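Local coordinates for protein glucose-1-phosphate uridylyltransferase (PDB 2UX8) that probably makes UDP-glucose and diphosphate from UTP and alpha-D-glucose 1-phosphate, as a nucleotidyltransferase of the UDPGP type 2 family, at residues D141-M154 with G254-D266. Sequence-based numbering, arbitrary orientation.
Sequences DDFMFGQPGCLKQM and GVTFQGTRYDCGD
Arg261 presents its NE/NH2 edge to Asp142, both nitrogens donating to OD2, NH2 at 2.9 Å. The carboxylate plane stands 75° from the guanidinium: OD2 lies at the guanidinium edge, while NE comes from above the carboxylate plane. Asp142 OD1 turns instead to Gly214 N and, weakly, to O6 of the bound glucose 1-phosphate. This sugar-binding aspartate rides on a two-stranded antiparallel ribbon of the GT-A-type nucleotidyltransferase domain, 142-145 with 260-263, where Phe143 and Tyr262 form a hydrogen-bonded pair, Tyr262 N to Phe143 O at 2.8 Å. On Asp142's face, Met144 bends to lay SD beside Arg261 CB and CG and CE 4.0 Å from Phe257 CD2; a flexible thioether suits both neighbours. Phe257, its CG anti to the backbone N (chi1 179°), offers one broad flat face to Met144 and to Cys150, whose CB makes a CH-pi contact 4.1 Å from the centroid. At Gly146 a side chain would jam against the Phe145 carbonyl. On the ribbon's other side, Tyr262 CD1 meets the Phe143 ring edge at 3.9 Å, and Phe145 CB the Tyr262 edge. A leucine in place of Arg261 would probably leave Asp142 OD2 without these two N-H donors, 4.0 Å from Asp263 OD1, the carboxylate held mainly through OD1. The arginine thus probably offsets two neighbouring acidic groups and, as a second-shell residue, steadies the aspartate that reaches O6 of the sugar.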
loop_
_atom_site.group_PDB
_atom_site.type_symbol
_atom_site.label_atom_id
_atom_site.label_comp_id
_atom_site.label_asym_id
_atom_site.label_seq_id
_atom_site.Cartn_x
_atom_site.Cartn_y
_atom_site.Cartn_z
ATOM N N ASP C 141 14.560 -13.412 -12.295
ATOM C CA ASP C 141 15.157 -14.500 -11.516
ATOM C C ASP C 141 16.433 -15.004 -12.184
ATOM O O ASP C 141 17.310 -15.562 -11.525
ATOM C CB ASP C 141 14.192 -15.670 -11.364
ATOM C CG ASP C 141 13.398 -15.610 -10.074
ATOM O OD1 ASP C 141 13.505 -14.602 -9.345
ATOM O OD2 ASP C 141 12.660 -16.576 -9.792
ATOM N N ASP C 142 16.523 -14.831 -13.498
ATOM C CA ASP C 142 17.714 -15.238 -14.228
ATOM C C ASP C 142 18.687 -14.058 -14.208
ATOM O O ASP C 142 18.630 -13.151 -15.045
ATOM C CB ASP C 142 17.353 -15.652 -15.659
ATOM C CG ASP C 142 16.910 -17.103 -15.743
ATOM O OD1 ASP C 142 16.190 -17.473 -16.691
ATOM O OD2 ASP C 142 17.293 -17.884 -14.850
ATOM N N PHE C 143 19.556 -14.078 -13.202
ATOM C CA PHE C 143 20.551 -13.042 -13.005
ATOM C C PHE C 143 21.672 -13.283 -14.024
ATOM O O PHE C 143 22.388 -14.290 -13.967
ATOM C CB PHE C 143 21.063 -13.122 -11.562
ATOM C CG PHE C 143 22.012 -12.031 -11.196
ATOM C CD1 PHE C 143 21.565 -10.732 -11.022
ATOM C CD2 PHE C 143 23.378 -12.290 -11.103
ATOM C CE1 PHE C 143 22.471 -9.701 -10.770
ATOM C CE2 PHE C 143 24.285 -11.265 -10.854
ATOM C CZ PHE C 143 23.831 -9.970 -10.689
ATOM N N MET C 144 21.795 -12.369 -14.979
ATOM C CA MET C 144 22.799 -12.488 -16.025
ATOM C C MET C 144 23.995 -11.585 -15.743
ATOM O O MET C 144 23.942 -10.370 -15.939
ATOM C CB MET C 144 22.182 -12.147 -17.385
ATOM C CG MET C 144 20.922 -12.939 -17.693
ATOM S SD MET C 144 21.190 -14.726 -17.685
ATOM C CE MET C 144 21.436 -15.020 -19.446
ATOM N N PHE C 145 25.081 -12.199 -15.303
ATOM C CA PHE C 145 26.288 -11.468 -14.964
ATOM C C PHE C 145 27.312 -11.432 -16.103
ATOM O O PHE C 145 27.804 -12.473 -16.541
ATOM C CB PHE C 145 26.912 -12.102 -13.718
ATOM C CG PHE C 145 27.891 -11.222 -13.020
ATOM C CD1 PHE C 145 27.657 -9.857 -12.909
ATOM C CD2 PHE C 145 29.022 -11.758 -12.425
ATOM C CE1 PHE C 145 28.530 -9.047 -12.215
ATOM C CE2 PHE C 145 29.906 -10.955 -11.725
ATOM C CZ PHE C 145 29.660 -9.595 -11.619
ATOM N N GLY C 146 27.634 -10.231 -16.575
ATOM C CA GLY C 146 28.604 -10.097 -17.647
ATOM C C GLY C 146 28.491 -8.776 -18.379
ATOM O O GLY C 146 27.520 -8.047 -18.189
ATOM N N GLN C 147 29.493 -8.441 -19.189
ATOM C CA GLN C 147 29.452 -7.201 -19.959
ATOM C C GLN C 147 29.739 -7.553 -21.402
ATOM O O GLN C 147 30.697 -8.257 -21.682
ATOM C CB GLN C 147 30.503 -6.188 -19.504
ATOM C CG GLN C 147 31.158 -6.431 -18.162
ATOM C CD GLN C 147 31.920 -5.202 -17.672
ATOM O OE1 GLN C 147 32.722 -4.614 -18.406
ATOM N NE2 GLN C 147 31.671 -4.809 -16.425
ATOM N N PRO C 148 28.895 -7.092 -22.336
ATOM C CA PRO C 148 27.709 -6.279 -22.063
ATOM C C PRO C 148 26.656 -7.151 -21.412
ATOM O O PRO C 148 26.860 -8.348 -21.233
ATOM C CB PRO C 148 27.263 -5.833 -23.453
ATOM C CG PRO C 148 28.503 -5.886 -24.258
ATOM C CD PRO C 148 29.137 -7.166 -23.782
ATOM N N GLY C 149 25.525 -6.548 -21.069
ATOM C CA GLY C 149 24.451 -7.303 -20.461
ATOM C C GLY C 149 23.859 -8.224 -21.500
ATOM O O GLY C 149 23.949 -7.964 -22.696
ATOM N N CYS C 150 23.257 -9.310 -21.046
ATOM C CA CYS C 150 22.647 -10.269 -21.942
ATOM C C CYS C 150 21.754 -9.653 -23.019
ATOM O O CYS C 150 21.873 -9.988 -24.196
ATOM C CB CYS C 150 21.849 -11.276 -21.134
ATOM S SG CYS C 150 21.368 -12.732 -22.062
ATOM N N LEU C 151 20.870 -8.745 -22.638
ATOM C CA LEU C 151 19.979 -8.152 -23.629
ATOM C C LEU C 151 20.720 -7.362 -24.702
ATOM O O LEU C 151 20.325 -7.378 -25.872
ATOM C CB LEU C 151 18.937 -7.273 -22.936
ATOM C CG LEU C 151 17.467 -7.442 -23.349
ATOM C CD1 LEU C 151 17.067 -6.347 -24.320
ATOM C CD2 LEU C 151 17.234 -8.836 -23.931
ATOM N N LYS C 152 21.790 -6.674 -24.314
ATOM C CA LYS C 152 22.563 -5.907 -25.280
ATOM C C LYS C 152 23.230 -6.858 -26.272
ATOM O O LYS C 152 23.195 -6.621 -27.473
ATOM C CB LYS C 152 23.623 -5.048 -24.586
ATOM C CG LYS C 152 24.459 -4.224 -25.564
ATOM C CD LYS C 152 23.568 -3.297 -26.387
ATOM C CE LYS C 152 24.236 -2.821 -27.672
ATOM N NZ LYS C 152 25.494 -2.082 -27.425
ATOM N N GLN C 153 23.828 -7.937 -25.777
ATOM C CA GLN C 153 24.460 -8.906 -26.662
ATOM C C GLN C 153 23.416 -9.438 -27.630
ATOM O O GLN C 153 23.682 -9.614 -28.819
ATOM C CB GLN C 153 25.049 -10.066 -25.864
ATOM C CG GLN C 153 26.100 -9.632 -24.861
ATOM C CD GLN C 153 26.796 -10.791 -24.177
ATOM O OE1 GLN C 153 27.478 -10.607 -23.174
ATOM N NE2 GLN C 153 26.635 -11.988 -24.719
ATOM N N MET C 154 22.216 -9.670 -27.118
ATOM C CA MET C 154 21.128 -10.190 -27.931
ATOM C C MET C 154 20.633 -9.218 -28.979
ATOM O O MET C 154 20.357 -9.612 -30.121
ATOM C CB MET C 154 19.962 -10.614 -27.044
ATOM C CG MET C 154 20.126 -12.006 -26.483
ATOM S SD MET C 154 18.751 -12.507 -25.469
ATOM C CE MET C 154 17.555 -12.952 -26.683
ATOM N N GLY C 254 19.059 -18.983 -31.230
ATOM C CA GLY C 254 19.361 -19.064 -29.821
ATOM C C GLY C 254 20.661 -18.308 -29.663
ATOM O O GLY C 254 21.550 -18.428 -30.501
ATOM N N VAL C 255 20.769 -17.513 -28.605
ATOM C CA VAL C 255 21.977 -16.747 -28.357
ATOM C C VAL C 255 22.657 -17.231 -27.083
ATOM O O VAL C 255 22.010 -17.395 -26.053
ATOM C CB VAL C 255 21.656 -15.257 -28.207
ATOM C CG1 VAL C 255 22.935 -14.472 -28.054
ATOM C CG2 VAL C 255 20.864 -14.771 -29.412
ATOM N N THR C 256 23.959 -17.483 -27.154
ATOM C CA THR C 256 24.677 -17.917 -25.972
ATOM C C THR C 256 25.316 -16.675 -25.358
ATOM O O THR C 256 25.949 -15.872 -26.044
ATOM C CB THR C 256 25.729 -18.993 -26.303
ATOM O OG1 THR C 256 26.573 -18.530 -27.356
ATOM C CG2 THR C 256 25.048 -20.275 -26.745
ATOM N N PHE C 257 25.109 -16.525 -24.060
ATOM C CA PHE C 257 25.587 -15.381 -23.309
ATOM C C PHE C 257 27.068 -15.395 -22.955
ATOM O O PHE C 257 27.589 -16.389 -22.458
ATOM C CB PHE C 257 24.736 -15.255 -22.038
ATOM C CG PHE C 257 25.126 -14.117 -21.150
ATOM C CD1 PHE C 257 25.253 -12.826 -21.662
ATOM C CD2 PHE C 257 25.331 -14.329 -19.791
ATOM C CE1 PHE C 257 25.577 -11.754 -20.828
ATOM C CE2 PHE C 257 25.655 -13.277 -18.943
ATOM C CZ PHE C 257 25.777 -11.979 -19.459
ATOM N N GLN C 258 27.731 -14.271 -23.214
ATOM C CA GLN C 258 29.146 -14.106 -22.909
ATOM C C GLN C 258 29.219 -13.634 -21.463
ATOM O O GLN C 258 29.431 -12.448 -21.182
ATOM C CB GLN C 258 29.747 -13.045 -23.816
ATOM C CG GLN C 258 29.298 -13.178 -25.240
ATOM C CD GLN C 258 30.186 -14.084 -26.041
ATOM O OE1 GLN C 258 30.957 -13.615 -26.873
ATOM N NE2 GLN C 258 30.097 -15.388 -25.796
ATOM N N GLY C 259 29.020 -14.572 -20.548
ATOM C CA GLY C 259 29.054 -14.257 -19.134
ATOM C C GLY C 259 28.445 -15.440 -18.423
ATOM O O GLY C 259 28.208 -16.471 -19.048
ATOM N N THR C 260 28.201 -15.320 -17.124
ATOM C CA THR C 260 27.593 -16.425 -16.408
ATOM C C THR C 260 26.223 -16.050 -15.860
ATOM O O THR C 260 25.959 -14.905 -15.464
ATOM C CB THR C 260 28.493 -16.935 -15.277
ATOM O OG1 THR C 260 28.947 -15.831 -14.495
ATOM C CG2 THR C 260 29.686 -17.676 -15.846
ATOM N N ARG C 261 25.345 -17.035 -15.861
ATOM C CA ARG C 261 23.997 -16.834 -15.394
ATOM C C ARG C 261 23.780 -17.528 -14.068
ATOM O O ARG C 261 24.203 -18.658 -13.876
ATOM C CB ARG C 261 23.026 -17.362 -16.445
ATOM C CG ARG C 261 21.610 -17.530 -15.980
ATOM C CD ARG C 261 21.193 -18.954 -16.225
ATOM N NE ARG C 261 19.826 -19.237 -15.809
ATOM C CZ ARG C 261 19.341 -20.467 -15.669
ATOM N NH1 ARG C 261 20.118 -21.518 -15.913
ATOM N NH2 ARG C 261 18.088 -20.648 -15.271
ATOM N N TYR C 262 23.138 -16.835 -13.140
ATOM C CA TYR C 262 22.861 -17.420 -11.842
ATOM C C TYR C 262 21.362 -17.544 -11.680
ATOM O O TYR C 262 20.621 -16.585 -11.869
ATOM C CB TYR C 262 23.440 -16.554 -10.724
ATOM C CG TYR C 262 24.937 -16.444 -10.775
ATOM C CD1 TYR C 262 25.554 -15.523 -11.615
ATOM C CD2 TYR C 262 25.742 -17.302 -10.025
ATOM C CE1 TYR C 262 26.945 -15.455 -11.718
ATOM C CE2 TYR C 262 27.137 -17.246 -10.116
ATOM C CZ TYR C 262 27.731 -16.320 -10.968
ATOM O OH TYR C 262 29.099 -16.264 -11.085
ATOM N N ASP C 263 20.919 -18.742 -11.346
ATOM C CA ASP C 263 19.505 -18.990 -11.158
ATOM C C ASP C 263 19.078 -18.557 -9.756
ATOM O O ASP C 263 19.094 -19.349 -8.818
ATOM C CB ASP C 263 19.209 -20.480 -11.370
ATOM C CG ASP C 263 17.721 -20.788 -11.392
ATOM O OD1 ASP C 263 16.905 -19.840 -11.343
ATOM O OD2 ASP C 263 17.369 -21.985 -11.468
ATOM N N CYS C 264 18.709 -17.291 -9.611
ATOM C CA CYS C 264 18.259 -16.796 -8.323
ATOM C C CYS C 264 16.856 -17.302 -8.041
ATOM O O CYS C 264 16.175 -16.818 -7.148
ATOM C CB CYS C 264 18.303 -15.277 -8.316
ATOM S SG CYS C 264 20.006 -14.722 -8.394
ATOM N N GLY C 265 16.437 -18.286 -8.829
ATOM C CA GLY C 265 15.131 -18.885 -8.655
ATOM C C GLY C 265 15.214 -19.861 -7.497
ATOM O O GLY C 265 14.208 -20.182 -6.860
ATOM N N ASP C 266 16.422 -20.348 -7.226
ATOM C CA ASP C 266 16.630 -21.260 -6.109
ATOM C C ASP C 266 17.675 -20.669 -5.153
ATOM O O ASP C 266 18.615 -20.001 -5.570
ATOM C CB ASP C 266 17.046 -22.647 -6.609
ATOM C CG ASP C 266 18.535 -22.788 -6.775
ATOM O OD1 ASP C 266 19.199 -23.259 -5.822
ATOM O OD2 ASP C 266 19.037 -22.425 -7.859
HETATM O O HOH W 1 31.379 -10.847 -19.986
#